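Isoprenyl transferase (Helicobacter pylori, PDB 2D2R) probably catalyses the magnesium-dependent condensation of isopentenyl diphosphate with allylic pyrophosphates, acting as a homodimeric undecaprenyl pyrophosphate synthase. Local coordinates at residues K17-I22 with H58-L63; I22-G27 with L189-G194; C62-A67 with S199-W204. All blocks are in the same frame, centred on the assembly; numbering follows the deposited sequence.

Contact 1 (K17-I22 with H58-L63); sequences KHLAII and HKLECL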
loop_
_atom_site.group_PDB
_atom_site.type_symbol
_atom_site.label_atom_id
_atom_site.label_comp_id
_atom_site.label_asym_id
_atom_site.label_seq_id
_atom_site.Cartn_x
_atom_site.Cartn_y
_atom_site.Cartn_z
ATOM N N LYS A 17 -11.710 -10.103 9.057
ATOM C CA LYS A 17 -12.742 -9.204 9.521
ATOM C C LYS A 17 -13.057 -8.092 8.528
ATOM O O LYS A 17 -14.221 -7.729 8.354
ATOM C CB LYS A 17 -12.352 -8.583 10.850
ATOM C CG LYS A 17 -12.265 -9.579 11.972
ATOM C CD LYS A 17 -11.949 -8.870 13.259
ATOM C CE LYS A 17 -12.045 -9.795 14.474
ATOM N NZ LYS A 17 -13.452 -10.204 14.822
ATOM N N HIS A 18 -12.029 -7.564 7.861
ATOM C CA HIS A 18 -12.232 -6.456 6.921
ATOM C C HIS A 18 -11.644 -6.832 5.569
ATOM O O HIS A 18 -10.414 -7.078 5.469
ATOM C CB HIS A 18 -11.511 -5.211 7.482
ATOM C CG HIS A 18 -11.696 -3.971 6.664
ATOM N ND1 HIS A 18 -11.223 -2.736 7.068
ATOM C CD2 HIS A 18 -12.311 -3.768 5.474
ATOM C CE1 HIS A 18 -11.535 -1.831 6.152
ATOM N NE2 HIS A 18 -12.194 -2.431 5.176
ATOM N N LEU A 19 -12.504 -6.885 4.547
ATOM C CA LEU A 19 -12.131 -7.215 3.179
ATOM C C LEU A 19 -12.302 -5.932 2.395
ATOM O O LEU A 19 -13.290 -5.223 2.581
ATOM C CB LEU A 19 -13.045 -8.304 2.602
ATOM C CG LEU A 19 -13.036 -8.604 1.085
ATOM C CD1 LEU A 19 -11.657 -9.125 0.625
ATOM C CD2 LEU A 19 -14.116 -9.686 0.737
ATOM N N ALA A 20 -11.337 -5.622 1.525
ATOM C CA ALA A 20 -11.396 -4.393 0.728
ATOM C C ALA A 20 -11.225 -4.800 -0.721
ATOM O O ALA A 20 -10.424 -5.685 -1.042
ATOM C CB ALA A 20 -10.256 -3.440 1.136
ATOM N N ILE A 21 -11.966 -4.170 -1.615
ATOM C CA ILE A 21 -11.830 -4.588 -2.975
ATOM C C ILE A 21 -11.704 -3.468 -3.970
ATOM O O ILE A 21 -12.451 -2.499 -3.899
ATOM C CB ILE A 21 -13.043 -5.473 -3.426
ATOM C CG1 ILE A 21 -13.222 -6.692 -2.498
ATOM C CG2 ILE A 21 -12.786 -5.909 -4.857
ATOM C CD1 ILE A 21 -14.457 -7.574 -2.852
ATOM N N ILE A 22 -10.722 -3.585 -4.881
ATOM C CA ILE A 22 -10.590 -2.606 -5.977
ATOM C C ILE A 22 -11.370 -3.373 -7.090
ATOM O O ILE A 22 -10.943 -4.420 -7.575
ATOM C CB ILE A 22 -9.076 -2.389 -6.353
ATOM C CG1 ILE A 22 -8.417 -1.603 -5.194
ATOM C CG2 ILE A 22 -8.941 -1.622 -7.684
ATOM C CD1 ILE A 22 -6.934 -1.692 -5.130
ATOM N N HIS A 58 -22.071 -13.828 5.853
ATOM C CA HIS A 58 -21.001 -14.729 6.181
ATOM C C HIS A 58 -20.172 -14.295 7.353
ATOM O O HIS A 58 -19.097 -14.832 7.585
ATOM C CB HIS A 58 -20.150 -14.982 4.943
ATOM C CG HIS A 58 -20.779 -15.938 3.969
ATOM N ND1 HIS A 58 -20.541 -17.296 3.999
ATOM C CD2 HIS A 58 -21.669 -15.737 2.964
ATOM C CE1 HIS A 58 -21.257 -17.891 3.056
ATOM N NE2 HIS A 58 -21.949 -16.966 2.414
ATOM N N LYS A 59 -20.704 -13.351 8.122
ATOM C CA LYS A 59 -20.040 -12.841 9.323
ATOM C C LYS A 59 -18.776 -12.037 9.010
ATOM O O LYS A 59 -17.744 -12.212 9.649
ATOM C CB LYS A 59 -19.683 -13.997 10.275
ATOM C CG LYS A 59 -20.083 -13.788 11.756
ATOM C CD LYS A 59 -19.509 -14.911 12.661
ATOM C CE LYS A 59 -20.407 -15.217 13.869
ATOM N NZ LYS A 59 -20.803 -14.000 14.653
ATOM N N LEU A 60 -18.849 -11.179 7.999
ATOM C CA LEU A 60 -17.710 -10.332 7.656
ATOM C C LEU A 60 -18.035 -9.117 8.498
ATOM O O LEU A 60 -19.202 -8.783 8.661
ATOM C CB LEU A 60 -17.751 -9.940 6.174
ATOM C CG LEU A 60 -16.472 -9.378 5.557
ATOM C CD1 LEU A 60 -15.709 -10.517 4.852
ATOM C CD2 LEU A 60 -16.810 -8.273 4.543
ATOM N N GLU A 61 -17.056 -8.447 9.057
ATOM C CA GLU A 61 -17.443 -7.296 9.833
ATOM C C GLU A 61 -17.402 -5.998 8.994
ATOM O O GLU A 61 -18.112 -5.031 9.306
ATOM C CB GLU A 61 -16.550 -7.163 11.078
ATOM C CG GLU A 61 -16.673 -8.284 12.077
ATOM C CD GLU A 61 -15.619 -8.188 13.201
ATOM O OE1 GLU A 61 -14.994 -7.093 13.378
ATOM O OE2 GLU A 61 -15.416 -9.203 13.909
ATOM N N CYS A 62 -16.599 -5.991 7.914
ATOM C CA CYS A 62 -16.457 -4.779 7.102
ATOM C C CYS A 62 -16.028 -5.092 5.663
ATOM O O CYS A 62 -15.186 -5.948 5.439
ATOM C CB CYS A 62 -15.421 -3.839 7.752
ATOM S SG CYS A 62 -15.427 -2.198 7.109
ATOM N N LEU A 63 -16.604 -4.390 4.705
ATOM C CA LEU A 63 -16.290 -4.582 3.306
ATOM C C LEU A 63 -16.153 -3.167 2.771
ATOM O O LEU A 63 -17.088 -2.365 2.898
ATOM C CB LEU A 63 -17.458 -5.306 2.600
ATOM C CG LEU A 63 -17.305 -5.532 1.089
ATOM C CD1 LEU A 63 -16.147 -6.544 0.881
ATOM C CD2 LEU A 63 -18.627 -6.077 0.444
#

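Contact 2 (I22-G27 with L189-G194); sequences IMDGNG and LLRTGG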
loop_
_atom_site.group_PDB
_atom_site.type_symbol
_atom_site.label_atom_id
_atom_site.label_comp_id
_atom_site.label_asym_id
_atom_site.label_seq_id
_atom_site.Cartn_x
_atom_site.Cartn_y
_atom_site.Cartn_z
ATOM N N ILE A 22 -10.722 -3.585 -4.881
ATOM C CA ILE A 22 -10.590 -2.606 -5.977
ATOM C C ILE A 22 -11.370 -3.373 -7.090
ATOM O O ILE A 22 -10.943 -4.420 -7.575
ATOM C CB ILE A 22 -9.076 -2.389 -6.353
ATOM C CG1 ILE A 22 -8.417 -1.603 -5.194
ATOM C CG2 ILE A 22 -8.941 -1.622 -7.684
ATOM C CD1 ILE A 22 -6.934 -1.692 -5.130
ATOM N N MET A 23 -12.549 -2.863 -7.434
ATOM C CA MET A 23 -13.403 -3.522 -8.415
ATOM C C MET A 23 -13.015 -3.081 -9.817
ATOM O O MET A 23 -13.627 -2.191 -10.392
ATOM C CB MET A 23 -14.858 -3.152 -8.132
ATOM C CG MET A 23 -15.239 -3.326 -6.688
ATOM S SD MET A 23 -16.930 -2.718 -6.361
ATOM C CE MET A 23 -16.644 -0.890 -6.552
ATOM N N ASP A 24 -12.010 -3.696 -10.390
ATOM C CA ASP A 24 -11.599 -3.279 -11.705
ATOM C C ASP A 24 -12.078 -4.248 -12.822
ATOM O O ASP A 24 -12.449 -5.393 -12.554
ATOM C CB ASP A 24 -10.072 -3.138 -11.687
ATOM C CG ASP A 24 -9.537 -2.336 -12.849
ATOM O OD1 ASP A 24 -10.235 -1.376 -13.278
ATOM O OD2 ASP A 24 -8.411 -2.658 -13.332
ATOM N N GLY A 25 -12.073 -3.768 -14.068
ATOM C CA GLY A 25 -12.493 -4.596 -15.204
ATOM C C GLY A 25 -13.884 -4.350 -15.810
ATOM O O GLY A 25 -14.266 -5.045 -16.739
ATOM N N ASN A 26 -14.639 -3.381 -15.302
ATOM C CA ASN A 26 -15.992 -3.088 -15.811
ATOM C C ASN A 26 -16.083 -2.711 -17.277
ATOM O O ASN A 26 -16.589 -3.463 -18.117
ATOM C CB ASN A 26 -16.630 -1.943 -15.030
ATOM C CG ASN A 26 -17.209 -2.381 -13.718
ATOM O OD1 ASN A 26 -17.774 -1.561 -12.982
ATOM N ND2 ASN A 26 -17.093 -3.669 -13.407
ATOM N N GLY A 27 -15.639 -1.500 -17.564
ATOM C CA GLY A 27 -15.704 -1.016 -18.926
ATOM C C GLY A 27 -15.035 -1.984 -19.872
ATOM O O GLY A 27 -15.461 -2.174 -21.001
ATOM N N LEU A 189 -6.775 -7.341 0.935
ATOM C CA LEU A 189 -7.073 -6.316 -0.083
ATOM C C LEU A 189 -7.041 -7.041 -1.413
ATOM O O LEU A 189 -6.029 -7.619 -1.811
ATOM C CB LEU A 189 -6.011 -5.186 -0.058
ATOM C CG LEU A 189 -6.151 -4.190 -1.211
ATOM C CD1 LEU A 189 -7.538 -3.503 -1.127
ATOM C CD2 LEU A 189 -5.083 -3.148 -1.126
ATOM N N LEU A 190 -8.188 -7.083 -2.073
ATOM C CA LEU A 190 -8.293 -7.795 -3.340
ATOM C C LEU A 190 -8.458 -6.864 -4.488
ATOM O O LEU A 190 -9.175 -5.878 -4.359
ATOM C CB LEU A 190 -9.540 -8.693 -3.321
ATOM C CG LEU A 190 -10.016 -9.287 -4.632
ATOM C CD1 LEU A 190 -9.013 -10.389 -5.032
ATOM C CD2 LEU A 190 -11.490 -9.909 -4.396
ATOM N N ARG A 191 -7.793 -7.156 -5.599
ATOM C CA ARG A 191 -7.969 -6.337 -6.806
ATOM C C ARG A 191 -8.315 -7.251 -7.980
ATOM O O ARG A 191 -7.578 -8.189 -8.312
ATOM C CB ARG A 191 -6.719 -5.494 -7.155
ATOM C CG ARG A 191 -6.877 -4.747 -8.468
ATOM C CD ARG A 191 -5.919 -3.594 -8.656
ATOM N NE ARG A 191 -6.214 -2.887 -9.891
ATOM C CZ ARG A 191 -5.813 -1.658 -10.152
ATOM N NH1 ARG A 191 -5.056 -1.018 -9.235
ATOM N NH2 ARG A 191 -6.240 -1.031 -11.265
ATOM N N THR A 192 -9.483 -6.987 -8.592
ATOM C CA THR A 192 -9.920 -7.764 -9.727
ATOM C C THR A 192 -9.445 -7.047 -11.003
ATOM O O THR A 192 -8.853 -5.946 -10.936
ATOM C CB THR A 192 -11.504 -7.857 -9.722
ATOM O OG1 THR A 192 -12.033 -6.544 -9.863
ATOM C CG2 THR A 192 -12.006 -8.455 -8.379
ATOM N N GLY A 193 -9.654 -7.686 -12.156
ATOM C CA GLY A 193 -9.283 -7.083 -13.418
ATOM C C GLY A 193 -7.877 -7.235 -13.951
ATOM O O GLY A 193 -7.552 -6.650 -14.971
ATOM N N GLY A 194 -7.008 -7.957 -13.271
ATOM C CA GLY A 194 -5.707 -8.159 -13.890
ATOM C C GLY A 194 -4.503 -7.300 -13.507
ATOM O O GLY A 194 -3.368 -7.765 -13.632
HETATM O O HOH W 1 -6.996 -4.379 -12.172
#

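Contact 3 (C62-A67 with S199-W204); sequences CLTLYA and SNFLLW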
loop_
_atom_site.group_PDB
_atom_site.type_symbol
_atom_site.label_atom_id
_atom_site.label_comp_id
_atom_site.label_asym_id
_atom_site.label_seq_id
_atom_site.Cartn_x
_atom_site.Cartn_y
_atom_site.Cartn_z
ATOM N N CYS A 62 -16.599 -5.991 7.914
ATOM C CA CYS A 62 -16.457 -4.779 7.102
ATOM C C CYS A 62 -16.028 -5.092 5.663
ATOM O O CYS A 62 -15.186 -5.948 5.439
ATOM C CB CYS A 62 -15.421 -3.839 7.752
ATOM S SG CYS A 62 -15.427 -2.198 7.109
ATOM N N LEU A 63 -16.604 -4.390 4.705
ATOM C CA LEU A 63 -16.290 -4.582 3.306
ATOM C C LEU A 63 -16.153 -3.167 2.771
ATOM O O LEU A 63 -17.088 -2.365 2.898
ATOM C CB LEU A 63 -17.458 -5.306 2.600
ATOM C CG LEU A 63 -17.305 -5.532 1.089
ATOM C CD1 LEU A 63 -16.147 -6.544 0.881
ATOM C CD2 LEU A 63 -18.627 -6.077 0.444
ATOM N N THR A 64 -14.993 -2.841 2.192
ATOM C CA THR A 64 -14.781 -1.517 1.655
ATOM C C THR A 64 -14.532 -1.693 0.150
ATOM O O THR A 64 -13.673 -2.479 -0.246
ATOM C CB THR A 64 -13.572 -0.860 2.305
ATOM O OG1 THR A 64 -13.790 -0.758 3.708
ATOM C CG2 THR A 64 -13.378 0.519 1.745
ATOM N N LEU A 65 -15.262 -0.929 -0.671
ATOM C CA LEU A 65 -15.196 -1.044 -2.125
ATOM C C LEU A 65 -14.730 0.252 -2.761
ATOM O O LEU A 65 -15.191 1.350 -2.406
ATOM C CB LEU A 65 -16.595 -1.461 -2.675
ATOM C CG LEU A 65 -17.115 -2.826 -2.191
ATOM C CD1 LEU A 65 -18.525 -3.051 -2.661
ATOM C CD2 LEU A 65 -16.229 -3.964 -2.730
ATOM N N TYR A 66 -13.789 0.144 -3.685
ATOM C CA TYR A 66 -13.272 1.354 -4.270
ATOM C C TYR A 66 -14.216 1.789 -5.381
ATOM O O TYR A 66 -14.046 1.425 -6.549
ATOM C CB TYR A 66 -11.854 1.097 -4.749
ATOM C CG TYR A 66 -11.026 2.310 -5.046
ATOM C CD1 TYR A 66 -11.460 3.589 -4.720
ATOM C CD2 TYR A 66 -9.799 2.170 -5.657
ATOM C CE1 TYR A 66 -10.683 4.704 -4.994
ATOM C CE2 TYR A 66 -9.007 3.269 -5.951
ATOM C CZ TYR A 66 -9.449 4.542 -5.612
ATOM O OH TYR A 66 -8.622 5.620 -5.851
ATOM N N ALA A 67 -15.234 2.565 -4.988
ATOM C CA ALA A 67 -16.274 3.043 -5.922
ATOM C C ALA A 67 -15.660 3.877 -7.007
ATOM O O ALA A 67 -15.856 3.592 -8.187
ATOM C CB ALA A 67 -17.327 3.841 -5.193
ATOM N N SER A 199 -3.085 1.533 -6.391
ATOM C CA SER A 199 -3.826 2.673 -6.876
ATOM C C SER A 199 -4.324 3.644 -5.820
ATOM O O SER A 199 -5.499 4.045 -5.853
ATOM C CB SER A 199 -4.992 2.178 -7.752
ATOM O OG SER A 199 -4.431 1.755 -8.995
ATOM N N ASN A 200 -3.450 4.029 -4.893
ATOM C CA ASN A 200 -3.783 5.070 -3.892
ATOM C C ASN A 200 -5.067 4.755 -3.091
ATOM O O ASN A 200 -5.872 5.620 -2.816
ATOM C CB ASN A 200 -3.918 6.372 -4.679
ATOM C CG ASN A 200 -3.874 7.597 -3.819
ATOM O OD1 ASN A 200 -3.274 7.624 -2.751
ATOM N ND2 ASN A 200 -4.568 8.647 -4.276
ATOM N N PHE A 201 -5.242 3.491 -2.769
ATOM C CA PHE A 201 -6.392 3.011 -2.030
ATOM C C PHE A 201 -6.021 2.380 -0.701
ATOM O O PHE A 201 -5.304 1.348 -0.641
ATOM C CB PHE A 201 -7.123 1.994 -2.919
ATOM C CG PHE A 201 -8.373 1.368 -2.304
ATOM C CD1 PHE A 201 -9.446 2.156 -1.909
ATOM C CD2 PHE A 201 -8.491 -0.017 -2.188
ATOM C CE1 PHE A 201 -10.655 1.555 -1.402
ATOM C CE2 PHE A 201 -9.668 -0.621 -1.690
ATOM C CZ PHE A 201 -10.753 0.175 -1.304
ATOM N N LEU A 202 -6.517 2.986 0.372
ATOM C CA LEU A 202 -6.349 2.460 1.729
ATOM C C LEU A 202 -4.896 2.050 1.988
ATOM O O LEU A 202 -4.636 0.975 2.513
ATOM C CB LEU A 202 -7.254 1.226 1.922
ATOM C CG LEU A 202 -8.781 1.478 1.786
ATOM C CD1 LEU A 202 -9.581 0.148 2.056
ATOM C CD2 LEU A 202 -9.148 2.536 2.769
ATOM N N LEU A 203 -3.969 2.934 1.672
ATOM C CA LEU A 203 -2.528 2.618 1.841
ATOM C C LEU A 203 -2.191 2.380 3.323
ATOM O O LEU A 203 -1.595 1.373 3.710
ATOM C CB LEU A 203 -1.716 3.747 1.250
ATOM C CG LEU A 203 -1.981 4.049 -0.240
ATOM C CD1 LEU A 203 -1.206 5.317 -0.720
ATOM C CD2 LEU A 203 -1.490 2.895 -1.047
ATOM N N TRP A 204 -2.636 3.294 4.162
ATOM C CA TRP A 204 -2.401 3.202 5.584
ATOM C C TRP A 204 -3.096 2.016 6.191
ATOM O O TRP A 204 -2.475 1.269 6.929
ATOM C CB TRP A 204 -2.868 4.492 6.252
ATOM C CG TRP A 204 -2.743 4.503 7.764
ATOM C CD1 TRP A 204 -3.567 3.849 8.691
ATOM C CD2 TRP A 204 -1.815 5.259 8.528
ATOM N NE1 TRP A 204 -3.180 4.177 9.964
ATOM C CE2 TRP A 204 -2.119 5.048 9.891
ATOM C CE3 TRP A 204 -0.752 6.116 8.191
ATOM C CZ2 TRP A 204 -1.394 5.658 10.917
ATOM C CZ3 TRP A 204 -0.044 6.714 9.194
ATOM C CH2 TRP A 204 -0.365 6.488 10.552
HETATM O O HOH W 2 -6.934 5.707 -7.759
#

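Contact 1 (K17-I22 with H58-L63)
His18 and Leu19 pair in parallel with Cys62 and Leu63, the two strands being joined through helix 37-56 as a beta-alpha-beta crossover in the central sheet. The buried, closely packed part runs along this ladder. Leu19 N donates to Cys62 O (3.0 Å, N-H...O angle 165°), and CA-H...O contacts flank the bond. On one face of the sheet Leu19 and Leu63 run side by side, Leu63 CD1 lying 3.7 Å from Leu19 CG and 4.2 Å from Ile21 CD1; Cys55 of helix 37-56 covers both leucines. On the other face the His18 ring receives Cys62 SG over its centre, 3.7 Å above the plane. Both imidazole nitrogens of this buried ring are satisfied, NE2 by Thr64 OG1 and ND1 by Pro184 O.

Toward solvent, at the entry to the strands, the side chains are looser. Those of Lys17 and Glu61, partly exposed, lie alongside each other, and a bend at the end of the lysine (chi4 -71°) brings NZ to Glu61 OE2; the modelled separation of this salt bridge is too short to be taken literally. Behind them the Lys17 carbonyl bridges two successive amides, accepting from Glu61 N on a lone pair and from Cys62 N, each at 3.0 Å.

Contact 2 (I22-G27 with L189-G194)
Ile22 and Arg191 form the last parallel beta bridge between strands 18-22 and 188-191, and beyond it the two chains stay together as loops at the carboxy end of the central sheet. Ile22 N donates to Leu190 O (2.8 Å) and Thr192 N to Ile22 O (3.1 Å), so the ladder is intact up to the point where the first chain bends through an inverse gamma turn centred on Met23. Thr192 takes over from there: with chi1 at 63° its hydroxyl is turned toward the other loop, and OG1 donates to a lone pair of Asp24 O at 3.0 Å, in the carbonyl plane. As in other parallel alpha/beta enzymes, the active site gathers at these strand ends. Asp24 is, by similarity, the catalytic and magnesium-binding aspartate, while Gly25, at the N-cap position of helix 26-31, and Arg191 are expected to bind substrate.

The extended Arg191 side chain passes obliquely across Ile22, whose CG2 sits 3.7 Å above one face of the guanidinium, toward its rim. Asp24 OD2 lies at the guanidinium edge, in its plane, in a long, weak salt bridge with NH2 (3.4 Å), although the carboxylate itself is turned 82° from the guanidinium. A water strengthens the link by donating to Asp24 OD2 and to Thr192 O and accepting from Arg191 NE (2.8 Å). NH1 of the arginine is held separately, by Arg197 O and Ser199 OG, which should fix the rotation of the group. Gly193, at positive phi (86°), brings its CA within 4.4 Å of Gly25 N, where the two loops run close together.

Contact 3 (C62-A67 with S199-W204)
No backbone hydrogen bond joins strand 62-66 to the loop 199-204, whose nearest CA pair, Tyr66 and Phe201, is 7.4 Å apart; the loop instead crosses one face of the parallel sheet on its way from strand 188-191 to strand 210-213. An offset aromatic stack fills the gap. The rings of Tyr66 and Phe201 are almost parallel (8° between planes, centroids 4.5 Å apart) and slide past each other in opposite directions, putting Phe201 CD1 3.5 Å above the tyrosine ring near its rim and Tyr66 CB over the phenylalanine face in a CH-pi contact. Phe201 is sandwiched, since Leu202 CG sits over the centre of its other face. CG of Phe201 is anti to the backbone N (chi1 180°), which sends the ring out to the strand. Alongside, Thr64 CG2 and Leu202 CD1 meet tip to tip at 3.8 Å.

Asn200 and Trp204 reach the second subunit, so the same loop belongs to the dimer interface, while Ser199 is a substrate-binding residue by similarity. At the polar end of the stack, Tyr66 OH is hydrogen-bonded to Tyr143 O and, at 2.5 Å, to a water that donates to Ser199 O at 2.9 Å.

Overall arrangement
All three contacts belong to one parallel sheet, in which strand 18-22 lies between strands 62-66 and 188-191. Contact 1 pairs it with the first neighbour and contact 2 with the second, their centres about 16 Å apart and Ile22 common to both. Contact 3, its centre about 11 Å from that of contact 1 and about 12 Å from that of contact 2, continues along strand 62-66 and lays a loop over the sheet. Along the chain the segments run 17-22, 22-27, 58-63, 62-67, 189-194 and 199-204. Phe201 packs against both Ile22 and Leu189, which ties the dimer-contacting loop to the strands whose carboxy ends lead into the probable magnesium and substrate site.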